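PDB 3GZ5: MutT/nudix family protein from Shewanella oneidensis, which regulates transcription of NAD metabolism genes in an ADP-ribose-dependent way, joining a Nudix domain to a DNA-binding winged helix domain. Local coordinates for residues D135-P140 and D144-I149; C108-M113 and R153-Q158; E201-L206 and A230-L235; P166-S171 and Y223-D228; N46-G51 and D99-S104. All coordinates share one frame; numbering follows the deposited sequence.

How the contacts relate
Along the chain, contact 5 comes first, tying two loops at one end of the Nudix domain. Contact 2 then spans from strand 104-112 to helix 145-162, and contact 1 falls within that span, about 14 Å away between centres and on the same helix. Contacts 4 and 3 follow with their segments interleaved and their centres about 11 Å apart; both involve the winged helix. Contact 2 lies about 5 Å from the centre of the folded chain and touches contact 4 through Leu112 and Phe168, whereas contacts 3 and 5 stand about 42 Å apart between centres. The series illustrates how one long helix and a short apolar junction connect a Nudix domain to a DNA-binding module.

Contact 1. Residues D135-P140 and D144-I149; sequences DVLQMP and DHLQLI
No flat group lies where Val136 and Leu137 meet Leu146 and Ile149, since all four side chains are aliphatic. The one aromatic ring of the two segments, His145, stands apart from them: Asp144 OD1 lies at its edge, in the ring plane, the ring of Phe143 meets it at about 40°, and ND1 is hydrogen-bonded to Leu55 N. The setting is the Nudix fold, in which the start of helix 145-162 packs beside the short helix 133-136 and the turn after it, with strand 36-43 nearby. Val136 and Ile149 form the buried half of the contact. Their side chains cross at about a right angle, with Val136 CG1 3.8 Å from Ile149 CD1, and both also touch Leu41 and Leu141, which extends the apolar cluster. Val136 carries CG1 anti to its own nitrogen (chi1 161°), the branch that reaches Ile149. Toward the more exposed margin, Leu137 and Leu146 again cross nearly at right angles, Leu137 CD2 lying 3.9 Å from Leu146 CD1. That same CD1 comes as near to Leu137 CA, so one methyl touches both the backbone and the side chain of Leu137. A type I turn from Val136 to Met139 redirects the chain here, closed by a 2.9 Å bond from Met139 N to Val136 O. The leucine also comes near this carbonyl, Leu146 CD1 lying 4.0 Å from Val136 O.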
# COMPACT_ATOMS: atom_id res chain seq x y z
N ASP B 135 3.05 20.98 14.96
CA ASP B 135 2.71 22.25 14.30
C ASP B 135 1.90 22.06 13.02
O ASP B 135 0.91 22.77 12.80
CB ASP B 135 3.99 23.02 13.96
CG ASP B 135 4.70 23.56 15.19
OD1 ASP B 135 4.41 23.07 16.31
OD2 ASP B 135 5.55 24.47 15.01
N VAL B 136 2.35 21.14 12.17
CA VAL B 136 1.69 20.84 10.89
C VAL B 136 0.23 20.41 11.09
O VAL B 136 -0.66 20.87 10.39
CB VAL B 136 2.51 19.77 10.11
CG1 VAL B 136 1.67 19.08 9.03
CG2 VAL B 136 3.73 20.40 9.51
N LEU B 137 -0.00 19.54 12.07
CA LEU B 137 -1.35 19.06 12.37
C LEU B 137 -2.34 20.17 12.79
O LEU B 137 -3.56 19.94 12.80
CB LEU B 137 -1.31 17.94 13.42
CG LEU B 137 -0.47 16.68 13.12
CD1 LEU B 137 -0.56 15.71 14.29
CD2 LEU B 137 -0.88 15.99 11.81
N GLN B 138 -1.83 21.36 13.11
CA GLN B 138 -2.67 22.53 13.39
C GLN B 138 -2.59 23.64 12.32
O GLN B 138 -2.97 24.78 12.57
CB GLN B 138 -2.36 23.11 14.79
CG GLN B 138 -3.18 22.48 15.92
CD GLN B 138 -2.71 21.08 16.29
OE1 GLN B 138 -1.55 20.87 16.64
NE2 GLN B 138 -3.63 20.12 16.25
N MET B 139 -2.09 23.29 11.14
CA MET B 139 -1.93 24.26 10.04
C MET B 139 -3.03 24.11 8.98
O MET B 139 -3.66 23.04 8.88
CB MET B 139 -0.56 24.15 9.39
CG MET B 139 0.49 25.06 9.97
SD MET B 139 2.17 24.50 9.58
CE MET B 139 2.58 25.44 8.11
N PRO B 140 -3.29 25.19 8.20
CA PRO B 140 -4.22 25.12 7.08
C PRO B 140 -3.47 24.69 5.83
O PRO B 140 -2.92 25.52 5.09
CB PRO B 140 -4.75 26.55 6.97
CG PRO B 140 -3.62 27.42 7.48
CD PRO B 140 -2.73 26.56 8.36
N ASP B 144 -5.93 18.45 0.37
CA ASP B 144 -6.23 17.42 1.36
C ASP B 144 -4.93 16.90 1.97
O ASP B 144 -4.90 15.80 2.52
CB ASP B 144 -7.04 16.26 0.72
CG ASP B 144 -6.29 15.57 -0.45
OD1 ASP B 144 -5.25 16.08 -0.92
OD2 ASP B 144 -6.76 14.51 -0.91
N HIS B 145 -3.88 17.71 1.87
CA HIS B 145 -2.54 17.32 2.28
C HIS B 145 -2.37 16.99 3.77
O HIS B 145 -1.52 16.16 4.14
CB HIS B 145 -1.53 18.38 1.86
CG HIS B 145 -1.33 18.46 0.38
ND1 HIS B 145 -0.34 19.24 -0.19
CD2 HIS B 145 -1.99 17.88 -0.66
CE1 HIS B 145 -0.40 19.14 -1.50
NE2 HIS B 145 -1.38 18.30 -1.81
N LEU B 146 -3.17 17.62 4.63
CA LEU B 146 -3.19 17.24 6.03
C LEU B 146 -3.59 15.78 6.19
O LEU B 146 -3.04 15.06 7.03
CB LEU B 146 -4.14 18.13 6.85
CG LEU B 146 -4.25 17.72 8.33
CD1 LEU B 146 -2.88 17.80 9.00
CD2 LEU B 146 -5.28 18.57 9.08
N GLN B 147 -4.57 15.36 5.40
CA GLN B 147 -5.09 14.02 5.46
C GLN B 147 -4.07 12.99 4.96
O GLN B 147 -3.94 11.91 5.54
CB GLN B 147 -6.37 13.96 4.63
CG GLN B 147 -7.30 12.81 4.93
CD GLN B 147 -8.66 13.03 4.29
OE1 GLN B 147 -9.02 14.17 3.93
NE2 GLN B 147 -9.43 11.94 4.14
N LEU B 148 -3.35 13.35 3.89
CA LEU B 148 -2.22 12.56 3.38
C LEU B 148 -1.08 12.41 4.41
O LEU B 148 -0.52 11.33 4.56
CB LEU B 148 -1.69 13.15 2.06
CG LEU B 148 -2.57 13.08 0.80
CD1 LEU B 148 -1.93 13.84 -0.33
CD2 LEU B 148 -2.90 11.63 0.35
N ILE B 149 -0.77 13.49 5.12
CA ILE B 149 0.22 13.48 6.23
C ILE B 149 -0.20 12.52 7.36
O ILE B 149 0.60 11.68 7.78
CB ILE B 149 0.55 14.92 6.72
CG1 ILE B 149 1.29 15.66 5.61
CG2 ILE B 149 1.44 14.93 7.98
CD1 ILE B 149 1.33 17.14 5.74

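Contact 2. Residues C108-M113 and R153-Q158; sequences CYTALM and RERLTQ
Arg155 NH1 is shared between Thr110 OG1, across the contact, and Glu88 OE2, its salt-bridge partner on strand 86-95. The bond to the threonine is weak, 3.3 Å from Arg155 NH1 to Thr110 OG1 with an N-H...O angle of 128°, and the hydroxyl approaches the guanidinium obliquely; Glu88 is therefore likely to supply most of the electrostatic hold. With Arg155 NH2 bound to Gln89 O, the guanidinium has anchors at both terminal nitrogens, which limits its rotation. The contact joins two layers of the Nudix alpha/beta/alpha sandwich: helix 145-162 lies against one face of the mixed sheet, and helix 68-80 covers the other, where Tyr109 and Ala111 point. The short helical and strand segments have axes 9.9 Å apart at closest approach and cross at -54°. Arg155 reaches the strand because its chain leaves the helix extended and then bends at chi3 (59°), which turns the guanidinium toward the threonine. Beside this polar pair, and two residues on at Leu112, the contact becomes apolar. Leu156 offers CD2 to Thr110 and CD1 to Leu112, its CD2 resting 4.0 Å from Thr110 CG2. Thr110 thus divides its work, its hydroxyl facing the arginine and its methyl the leucine. On the other face of the helix, Arg153 NH1 bonds Leu186 O, so the same helix also contacts helix 176-187 of the winged helix domain. Leu112 touches Val165 of the connecting loop and slides past Leu156 in the opposite direction, Leu112 CD2 lying 4.2 Å from Leu156 CD1.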
# COMPACT_ATOMS: atom_id res chain seq x y z
N CYS B 108 0.56 9.49 -3.92
CA CYS B 108 1.26 9.92 -2.72
C CYS B 108 2.26 8.90 -2.26
O CYS B 108 1.96 7.71 -2.22
CB CYS B 108 0.30 10.25 -1.56
SG CYS B 108 1.16 11.25 -0.25
N TYR B 109 3.46 9.38 -1.92
CA TYR B 109 4.59 8.60 -1.42
C TYR B 109 4.91 9.01 0.01
O TYR B 109 4.60 10.16 0.40
CB TYR B 109 5.83 8.86 -2.29
CG TYR B 109 5.77 8.18 -3.64
CD1 TYR B 109 6.47 6.99 -3.87
CD2 TYR B 109 5.00 8.69 -4.67
CE1 TYR B 109 6.40 6.33 -5.10
CE2 TYR B 109 4.91 8.04 -5.91
CZ TYR B 109 5.62 6.87 -6.11
OH TYR B 109 5.55 6.21 -7.32
N THR B 110 5.48 8.07 0.77
CA THR B 110 6.17 8.37 2.03
C THR B 110 7.67 8.29 1.81
O THR B 110 8.15 7.38 1.12
CB THR B 110 5.85 7.39 3.20
OG1 THR B 110 4.44 7.30 3.37
CG2 THR B 110 6.44 7.94 4.52
N ALA B 111 8.40 9.22 2.39
CA ALA B 111 9.83 9.14 2.36
C ALA B 111 10.48 9.43 3.72
O ALA B 111 9.87 10.07 4.59
CB ALA B 111 10.42 10.06 1.23
N LEU B 112 11.72 8.97 3.86
CA LEU B 112 12.52 9.21 5.05
C LEU B 112 13.95 9.59 4.67
O LEU B 112 14.55 8.99 3.77
CB LEU B 112 12.54 7.96 5.96
CG LEU B 112 11.26 7.47 6.68
CD1 LEU B 112 11.53 6.23 7.55
CD2 LEU B 112 10.71 8.58 7.57
N MET B 113 14.48 10.59 5.35
CA MET B 113 15.88 10.94 5.21
C MET B 113 16.40 11.55 6.50
O MET B 113 15.62 11.90 7.37
CB MET B 113 16.10 11.92 4.05
CG MET B 113 15.61 13.37 4.26
SD MET B 113 16.25 14.38 2.88
CE MET B 113 15.28 15.82 3.06
N ARG B 153 1.78 9.27 8.46
CA ARG B 153 2.17 9.15 9.86
C ARG B 153 1.69 7.84 10.51
O ARG B 153 2.41 7.24 11.32
CB ARG B 153 1.68 10.38 10.66
CG ARG B 153 1.90 10.31 12.19
CD ARG B 153 3.38 10.29 12.57
NE ARG B 153 3.54 10.26 14.03
CZ ARG B 153 3.40 9.16 14.78
NH1 ARG B 153 3.11 7.98 14.22
NH2 ARG B 153 3.57 9.25 16.09
N GLU B 154 0.49 7.42 10.13
CA GLU B 154 -0.10 6.16 10.54
C GLU B 154 0.60 4.93 9.93
O GLU B 154 0.76 3.89 10.60
CB GLU B 154 -1.53 6.13 10.07
CG GLU B 154 -2.53 6.73 10.97
CD GLU B 154 -3.89 6.16 10.63
OE1 GLU B 154 -4.46 5.45 11.49
OE2 GLU B 154 -4.35 6.37 9.48
N ARG B 155 0.98 5.02 8.66
CA ARG B 155 1.77 3.92 8.10
C ARG B 155 3.15 3.83 8.74
O ARG B 155 3.64 2.75 8.96
CB ARG B 155 1.88 3.92 6.57
CG ARG B 155 2.30 2.47 6.11
CD ARG B 155 2.37 2.27 4.66
NE ARG B 155 3.33 3.20 4.07
CZ ARG B 155 3.57 3.28 2.76
NH1 ARG B 155 4.44 4.18 2.30
NH2 ARG B 155 2.93 2.46 1.92
N LEU B 156 3.75 4.96 9.08
CA LEU B 156 5.01 4.98 9.83
C LEU B 156 4.92 4.25 11.18
O LEU B 156 5.85 3.55 11.58
CB LEU B 156 5.46 6.41 10.08
CG LEU B 156 6.20 7.14 8.98
CD1 LEU B 156 7.18 8.04 9.71
CD2 LEU B 156 6.91 6.19 8.08
N THR B 157 3.80 4.44 11.87
CA THR B 157 3.49 3.68 13.07
C THR B 157 3.55 2.16 12.85
O THR B 157 4.18 1.47 13.64
CB THR B 157 2.15 4.15 13.68
OG1 THR B 157 2.29 5.55 13.98
CG2 THR B 157 1.84 3.40 14.95
N GLN B 158 2.93 1.66 11.77
CA GLN B 158 3.04 0.24 11.40
C GLN B 158 4.47 -0.16 11.03
O GLN B 158 4.91 -1.27 11.34
CB GLN B 158 2.08 -0.17 10.28
CG GLN B 158 0.60 0.07 10.55
CD GLN B 158 0.08 -0.65 11.81
OE1 GLN B 158 -0.20 -0.01 12.84
NE2 GLN B 158 -0.06 -1.98 11.72

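Contact 3. Residues E201-L206 and A230-L235; sequences EQADLL and ASYRFL
Tyr232 leans on Leu205 from its first side-chain carbon: Tyr232 CB lies 3.6 Å from Leu205 CD2. With CG anti to the backbone nitrogen (chi1 -176°), the ring is carried across the leucine, whose CG sits over one face, offset toward the rim. Leu205 CD1 approaches Tyr232 CD2 to 3.5 Å. Further out, Tyr232 CE2 is 4.0 Å from Ala203 CB and also stands over a face of the Phe234 ring. At the tip, Tyr232 OH ends 3.8 Å from Ala203 CA. Ala203 CB packs where the two rings meet, oblique to both and 3.5 Å from Phe234 CE1. With an alanine in place of Tyr232, Leu205 would probably lose the ring it packs on, and a gap would open beside Ala203 and Phe234. The backbone of 230-235 is braced by Arg233, whose NH1 and NH2 both grip Ala230 O end-on from the same side of its carbonyl plane, while Phe234 makes a cation-pi contact with Arg199. Just beyond, Leu235 O bonds Tyr162 OH of the second subunit. The tail after strand 220-225 thus covers the end of helix 193-203, which by its place before the wing strands is probably the recognition helix of a winged helix-turn-helix.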
# COMPACT_ATOMS: atom_id res chain seq x y z
N GLU B 201 19.05 -7.69 16.75
CA GLU B 201 20.18 -8.61 16.58
C GLU B 201 19.82 -9.81 15.72
O GLU B 201 20.64 -10.29 14.94
CB GLU B 201 20.74 -9.07 17.94
CG GLU B 201 21.51 -7.97 18.71
CD GLU B 201 22.12 -8.43 20.06
OE1 GLU B 201 22.75 -9.51 20.12
OE2 GLU B 201 21.99 -7.69 21.06
N GLN B 202 18.58 -10.26 15.83
CA GLN B 202 18.12 -11.43 15.08
C GLN B 202 17.69 -11.12 13.65
O GLN B 202 17.86 -11.94 12.75
CB GLN B 202 17.01 -12.13 15.87
CG GLN B 202 17.57 -12.96 17.03
CD GLN B 202 16.57 -13.18 18.16
OE1 GLN B 202 16.94 -13.10 19.34
NE2 GLN B 202 15.31 -13.47 17.81
N ALA B 203 17.14 -9.92 13.44
CA ALA B 203 16.86 -9.39 12.11
C ALA B 203 18.15 -9.35 11.30
O ALA B 203 18.16 -9.62 10.10
CB ALA B 203 16.27 -8.02 12.20
N ASP B 204 19.25 -9.01 11.97
CA ASP B 204 20.53 -9.05 11.33
C ASP B 204 20.59 -8.00 10.20
O ASP B 204 21.02 -8.29 9.07
CB ASP B 204 20.74 -10.46 10.78
CG ASP B 204 22.14 -10.72 10.41
OD1 ASP B 204 23.03 -10.34 11.21
OD2 ASP B 204 22.34 -11.29 9.32
N LEU B 205 20.16 -6.79 10.54
CA LEU B 205 19.92 -5.69 9.59
C LEU B 205 20.85 -4.51 9.77
O LEU B 205 20.90 -3.61 8.91
CB LEU B 205 18.48 -5.19 9.72
CG LEU B 205 17.40 -6.12 9.17
CD1 LEU B 205 16.03 -5.62 9.62
CD2 LEU B 205 17.50 -6.19 7.63
N LEU B 206 21.54 -4.48 10.90
CA LEU B 206 22.44 -3.39 11.19
C LEU B 206 23.88 -3.86 11.01
O LEU B 206 24.21 -5.02 11.32
CB LEU B 206 22.22 -2.87 12.61
CG LEU B 206 20.87 -2.24 12.95
CD1 LEU B 206 20.89 -1.71 14.40
CD2 LEU B 206 20.60 -1.11 11.99
N ALA B 230 15.19 -1.93 3.97
CA ALA B 230 14.07 -1.32 3.28
C ALA B 230 12.93 -2.30 3.05
O ALA B 230 11.75 -1.94 3.16
CB ALA B 230 14.54 -0.73 1.93
N SER B 231 13.29 -3.54 2.71
CA SER B 231 12.34 -4.60 2.43
C SER B 231 12.10 -5.58 3.60
O SER B 231 11.09 -6.29 3.61
CB SER B 231 12.79 -5.37 1.18
OG SER B 231 13.93 -6.16 1.49
N TYR B 232 13.01 -5.64 4.58
CA TYR B 232 12.84 -6.61 5.67
C TYR B 232 11.67 -6.29 6.60
O TYR B 232 11.57 -5.17 7.13
CB TYR B 232 14.11 -6.75 6.50
CG TYR B 232 14.00 -7.82 7.58
CD1 TYR B 232 14.59 -9.08 7.40
CD2 TYR B 232 13.29 -7.58 8.77
CE1 TYR B 232 14.48 -10.07 8.38
CE2 TYR B 232 13.18 -8.56 9.75
CZ TYR B 232 13.77 -9.80 9.55
OH TYR B 232 13.65 -10.76 10.53
N ARG B 233 10.81 -7.29 6.82
CA ARG B 233 9.71 -7.18 7.78
C ARG B 233 9.73 -8.33 8.81
O ARG B 233 9.83 -9.50 8.43
CB ARG B 233 8.35 -7.18 7.06
CG ARG B 233 8.14 -6.03 6.06
CD ARG B 233 8.18 -4.63 6.72
NE ARG B 233 8.11 -3.52 5.76
CZ ARG B 233 9.16 -2.95 5.17
NH1 ARG B 233 10.39 -3.36 5.44
NH2 ARG B 233 8.98 -1.95 4.30
N PHE B 234 9.62 -7.98 10.10
CA PHE B 234 9.39 -8.98 11.15
C PHE B 234 7.98 -9.52 10.99
O PHE B 234 7.06 -8.77 10.63
CB PHE B 234 9.49 -8.37 12.55
CG PHE B 234 10.83 -7.81 12.90
CD1 PHE B 234 11.87 -8.64 13.31
CD2 PHE B 234 11.06 -6.43 12.84
CE1 PHE B 234 13.11 -8.12 13.66
CE2 PHE B 234 12.30 -5.90 13.18
CZ PHE B 234 13.33 -6.74 13.58
N LEU B 235 7.81 -10.80 11.26
CA LEU B 235 6.49 -11.43 11.26
C LEU B 235 5.65 -11.05 12.50
O LEU B 235 4.44 -10.78 12.40
CB LEU B 235 6.62 -12.94 11.07
CG LEU B 235 6.31 -13.46 9.65
CD1 LEU B 235 7.25 -12.86 8.60
CD2 LEU B 235 6.36 -15.00 9.60

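Contact 4. Residues P166-S171 and Y223-D228; sequences PGFALS and YCLKPD
Phe168 and Leu225 each turn CG away from the carbonyl carbon, at chi1 -71° and -72°, and the extended second torsion of Leu225 pushes CD1 forward to meet the phenylalanine ring. The methyl comes to rest over the centre of one face, 3.5 Å from Leu225 CD1 to the centroid of the Phe168 ring and only 4° off the normal. This is a CH-pi contact of nearly axial geometry, with all six ring carbons at almost equal range; Phe168 CE1, for one, is 3.7 Å from Leu225 CD1. Leu225 CD1 also lies against the backbone that carries the ring, 3.6 Å from Gly167 C and 3.7 Å from Phe168 N. Gly167 makes this possible, since a CB there would point at the leucine and clash with Leu225 CD1. In the winged helix fold, Leu225 ends strand 220-225, the middle strand of the three-stranded antiparallel sheet, and the 3-10 segment 166-169 belongs to the link from helix 145-162 to strand 174-175. Replacing Phe168 by an alanine would probably strip Leu225 CD1 of the flat surface it packs on and leave the buried methyl poorly supported. The phenylalanine ring also meets that of Tyr86, which begins strand 86-95 of the Nudix sheet, and touches Pro85 just before it. On the strand side, Leu225 N bonds Glu172 OE2, and the leucine side chain touches Leu206 of the adjoining strand.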
# COMPACT_ATOMS: atom_id res chain seq x y z
N PRO B 166 12.13 2.95 10.40
CA PRO B 166 12.45 4.24 11.04
C PRO B 166 13.93 4.62 11.13
O PRO B 166 14.23 5.78 11.28
CB PRO B 166 11.81 4.13 12.42
CG PRO B 166 10.64 3.19 12.18
CD PRO B 166 11.24 2.14 11.25
N GLY B 167 14.86 3.67 11.00
CA GLY B 167 16.26 4.03 10.99
C GLY B 167 16.67 5.00 9.89
O GLY B 167 17.63 5.75 10.05
N PHE B 168 15.92 5.00 8.78
CA PHE B 168 16.21 5.89 7.64
C PHE B 168 16.03 7.39 7.94
O PHE B 168 16.61 8.21 7.24
CB PHE B 168 15.42 5.46 6.39
CG PHE B 168 15.92 4.19 5.78
CD1 PHE B 168 17.15 4.15 5.15
CD2 PHE B 168 15.17 3.03 5.85
CE1 PHE B 168 17.63 2.97 4.60
CE2 PHE B 168 15.63 1.83 5.29
CZ PHE B 168 16.86 1.80 4.67
N ALA B 169 15.26 7.72 8.98
CA ALA B 169 15.12 9.11 9.46
C ALA B 169 16.34 9.64 10.25
O ALA B 169 16.39 10.82 10.59
CB ALA B 169 13.85 9.25 10.30
N LEU B 170 17.32 8.77 10.52
CA LEU B 170 18.50 9.12 11.34
C LEU B 170 19.75 9.33 10.52
O LEU B 170 19.88 8.78 9.44
CB LEU B 170 18.78 8.01 12.36
CG LEU B 170 17.58 7.63 13.20
CD1 LEU B 170 17.87 6.32 13.97
CD2 LEU B 170 17.28 8.80 14.11
N SER B 171 20.69 10.13 11.01
CA SER B 171 21.96 10.19 10.29
C SER B 171 22.75 8.91 10.57
O SER B 171 22.58 8.27 11.61
CB SER B 171 22.75 11.47 10.54
OG SER B 171 23.04 11.64 11.91
N TYR B 223 26.00 2.10 14.33
CA TYR B 223 25.52 1.15 13.35
C TYR B 223 25.09 1.85 12.07
O TYR B 223 24.67 3.01 12.11
CB TYR B 223 24.33 0.37 13.90
CG TYR B 223 24.60 -0.48 15.13
CD1 TYR B 223 25.04 -1.81 15.01
CD2 TYR B 223 24.39 0.04 16.41
CE1 TYR B 223 25.27 -2.60 16.13
CE2 TYR B 223 24.62 -0.74 17.54
CZ TYR B 223 25.04 -2.06 17.41
OH TYR B 223 25.26 -2.81 18.55
N CYS B 224 25.19 1.14 10.95
CA CYS B 224 24.58 1.59 9.69
C CYS B 224 23.50 0.60 9.35
O CYS B 224 23.58 -0.58 9.75
CB CYS B 224 25.60 1.57 8.54
SG CYS B 224 26.95 2.69 8.77
N LEU B 225 22.52 1.06 8.58
CA LEU B 225 21.54 0.16 7.98
C LEU B 225 22.10 -0.58 6.78
O LEU B 225 22.72 0.03 5.89
CB LEU B 225 20.27 0.93 7.56
CG LEU B 225 19.34 1.43 8.67
CD1 LEU B 225 18.11 2.15 8.13
CD2 LEU B 225 18.92 0.27 9.56
N LYS B 226 21.91 -1.89 6.76
CA LYS B 226 22.02 -2.66 5.54
C LYS B 226 20.95 -2.17 4.57
O LYS B 226 19.83 -1.87 4.99
CB LYS B 226 21.83 -4.16 5.81
CG LYS B 226 23.03 -4.81 6.43
CD LYS B 226 22.83 -6.28 6.62
CE LYS B 226 23.78 -6.78 7.68
NZ LYS B 226 23.61 -8.23 7.96
N PRO B 227 21.31 -2.03 3.28
CA PRO B 227 20.31 -1.79 2.21
C PRO B 227 19.00 -2.58 2.43
O PRO B 227 17.92 -1.98 2.37
CB PRO B 227 21.03 -2.30 0.96
CG PRO B 227 22.52 -1.97 1.25
CD PRO B 227 22.70 -2.04 2.77
N ASP B 228 19.11 -3.89 2.69
CA ASP B 228 17.92 -4.77 2.80
C ASP B 228 16.96 -4.46 3.97
O ASP B 228 15.92 -5.10 4.09
CB ASP B 228 18.29 -6.27 2.71
CG ASP B 228 18.79 -6.86 4.05
OD1 ASP B 228 18.73 -8.11 4.20
OD2 ASP B 228 19.26 -6.11 4.94

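Contact 5. Residues N46-G51 and D99-S104; sequences NHPFLG and DARGWS
Pro48 and Arg101 supply the compact part of this surface contact, the proline ring lying across one face of the guanidinium. Pro48 CD is 3.6 Å from Arg101 NE and about as far above the guanidinium plane, offset toward its rim, while the two side chains cross at about a right angle. A bend at chi3 (-85°) folds the arginine so that its face meets the proline, which follows a cis peptide bond. At the guanidinium's edge, Asp99 forms a salt bridge with the arginine, Asp99 OD1 accepting weakly from Arg101 NH2 at 3.3 Å, and weakly too from Arg101 NE; the carboxylate is likely to help hold the guanidinium flat against the proline. Opposed to this is a loose margin. Arg101 NH1 stays 4.5 Å from His47 O, and no hydrogen bond links the two loops; His47 and Arg101 are both exposed. Phe143 adds outside support, edge-to-face with Phe49 and in touch with Arg101. Beyond the arginine, Trp103 NE1 bonds Asp65 O of the second subunit. The contact thus joins two strand-connecting loops at one end of the Nudix sheet, and Asp99 OD2, accepting from Arg101 N at 2.7 Å, makes the loop 99-104 start as an Asx turn.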
# COMPACT_ATOMS: atom_id res chain seq x y z
N ASN B 46 1.45 29.80 -6.06
CA ASN B 46 0.61 29.36 -7.17
C ASN B 46 -0.83 29.11 -6.75
O ASN B 46 -1.09 28.35 -5.82
CB ASN B 46 1.19 28.07 -7.75
CG ASN B 46 1.26 28.07 -9.26
OD1 ASN B 46 1.43 29.12 -9.88
ND2 ASN B 46 1.16 26.89 -9.85
N HIS B 47 -1.76 29.77 -7.44
CA HIS B 47 -3.21 29.61 -7.24
C HIS B 47 -3.58 28.20 -7.74
O HIS B 47 -2.94 27.70 -8.69
CB HIS B 47 -3.91 30.69 -8.09
CG HIS B 47 -4.98 31.48 -7.38
ND1 HIS B 47 -4.87 32.84 -7.13
CD2 HIS B 47 -6.22 31.13 -6.95
CE1 HIS B 47 -5.97 33.28 -6.55
NE2 HIS B 47 -6.81 32.26 -6.44
N PRO B 48 -4.58 27.53 -7.13
CA PRO B 48 -5.41 27.87 -5.97
C PRO B 48 -4.64 27.69 -4.64
O PRO B 48 -3.41 27.65 -4.66
CB PRO B 48 -6.57 26.88 -6.08
CG PRO B 48 -5.99 25.70 -6.74
CD PRO B 48 -4.92 26.20 -7.66
N PHE B 49 -5.37 27.60 -3.52
CA PHE B 49 -4.75 27.51 -2.18
C PHE B 49 -3.40 28.21 -2.14
O PHE B 49 -2.41 27.69 -1.64
CB PHE B 49 -4.60 26.04 -1.74
CG PHE B 49 -5.89 25.35 -1.46
CD1 PHE B 49 -6.35 24.36 -2.32
CD2 PHE B 49 -6.65 25.67 -0.34
CE1 PHE B 49 -7.55 23.70 -2.08
CE2 PHE B 49 -7.87 25.01 -0.07
CZ PHE B 49 -8.32 24.02 -0.95
N LEU B 50 -3.37 29.41 -2.71
CA LEU B 50 -2.14 30.19 -2.86
C LEU B 50 -1.58 30.64 -1.50
O LEU B 50 -2.35 30.87 -0.54
CB LEU B 50 -2.41 31.39 -3.79
CG LEU B 50 -1.51 32.63 -3.74
CD1 LEU B 50 -0.29 32.45 -4.63
CD2 LEU B 50 -2.34 33.86 -4.11
N GLY B 51 -0.25 30.72 -1.42
CA GLY B 51 0.45 31.05 -0.17
C GLY B 51 0.39 30.03 0.96
O GLY B 51 1.12 30.17 1.95
N ASP B 99 -10.20 18.95 -5.30
CA ASP B 99 -9.55 20.04 -6.02
C ASP B 99 -10.58 20.82 -6.83
O ASP B 99 -11.42 20.25 -7.55
CB ASP B 99 -8.40 19.53 -6.89
CG ASP B 99 -7.68 20.63 -7.63
OD1 ASP B 99 -6.47 20.47 -7.91
OD2 ASP B 99 -8.31 21.66 -7.94
N ALA B 100 -10.51 22.14 -6.67
CA ALA B 100 -11.50 23.06 -7.20
C ALA B 100 -11.40 23.19 -8.71
O ALA B 100 -12.40 23.43 -9.38
CB ALA B 100 -11.37 24.43 -6.52
N ARG B 101 -10.19 23.03 -9.24
CA ARG B 101 -9.95 23.09 -10.67
C ARG B 101 -10.54 21.95 -11.49
O ARG B 101 -10.79 22.11 -12.70
CB ARG B 101 -8.46 23.14 -10.96
CG ARG B 101 -7.75 24.26 -10.32
CD ARG B 101 -6.30 24.12 -10.61
NE ARG B 101 -5.65 23.25 -9.66
CZ ARG B 101 -4.34 23.05 -9.63
NH1 ARG B 101 -3.56 23.68 -10.51
NH2 ARG B 101 -3.79 22.23 -8.74
N GLY B 102 -10.73 20.78 -10.88
CA GLY B 102 -11.29 19.62 -11.61
C GLY B 102 -11.17 18.30 -10.87
O GLY B 102 -10.70 18.24 -9.74
N TRP B 103 -11.66 17.24 -11.50
CA TRP B 103 -11.33 15.89 -11.08
C TRP B 103 -9.80 15.88 -11.01
O TRP B 103 -9.14 16.33 -11.94
CB TRP B 103 -11.76 14.92 -12.16
CG TRP B 103 -12.53 13.72 -11.68
CD1 TRP B 103 -13.87 13.57 -11.70
CD2 TRP B 103 -11.99 12.52 -11.10
NE1 TRP B 103 -14.22 12.34 -11.20
CE2 TRP B 103 -13.08 11.68 -10.82
CE3 TRP B 103 -10.69 12.08 -10.81
CZ2 TRP B 103 -12.92 10.40 -10.25
CZ3 TRP B 103 -10.53 10.81 -10.23
CH2 TRP B 103 -11.64 9.99 -9.96
N SER B 104 -9.23 15.40 -9.89
CA SER B 104 -7.77 15.28 -9.80
C SER B 104 -7.34 14.01 -9.08
O SER B 104 -8.04 13.52 -8.18
CB SER B 104 -7.16 16.48 -9.10
OG SER B 104 -7.43 16.39 -7.73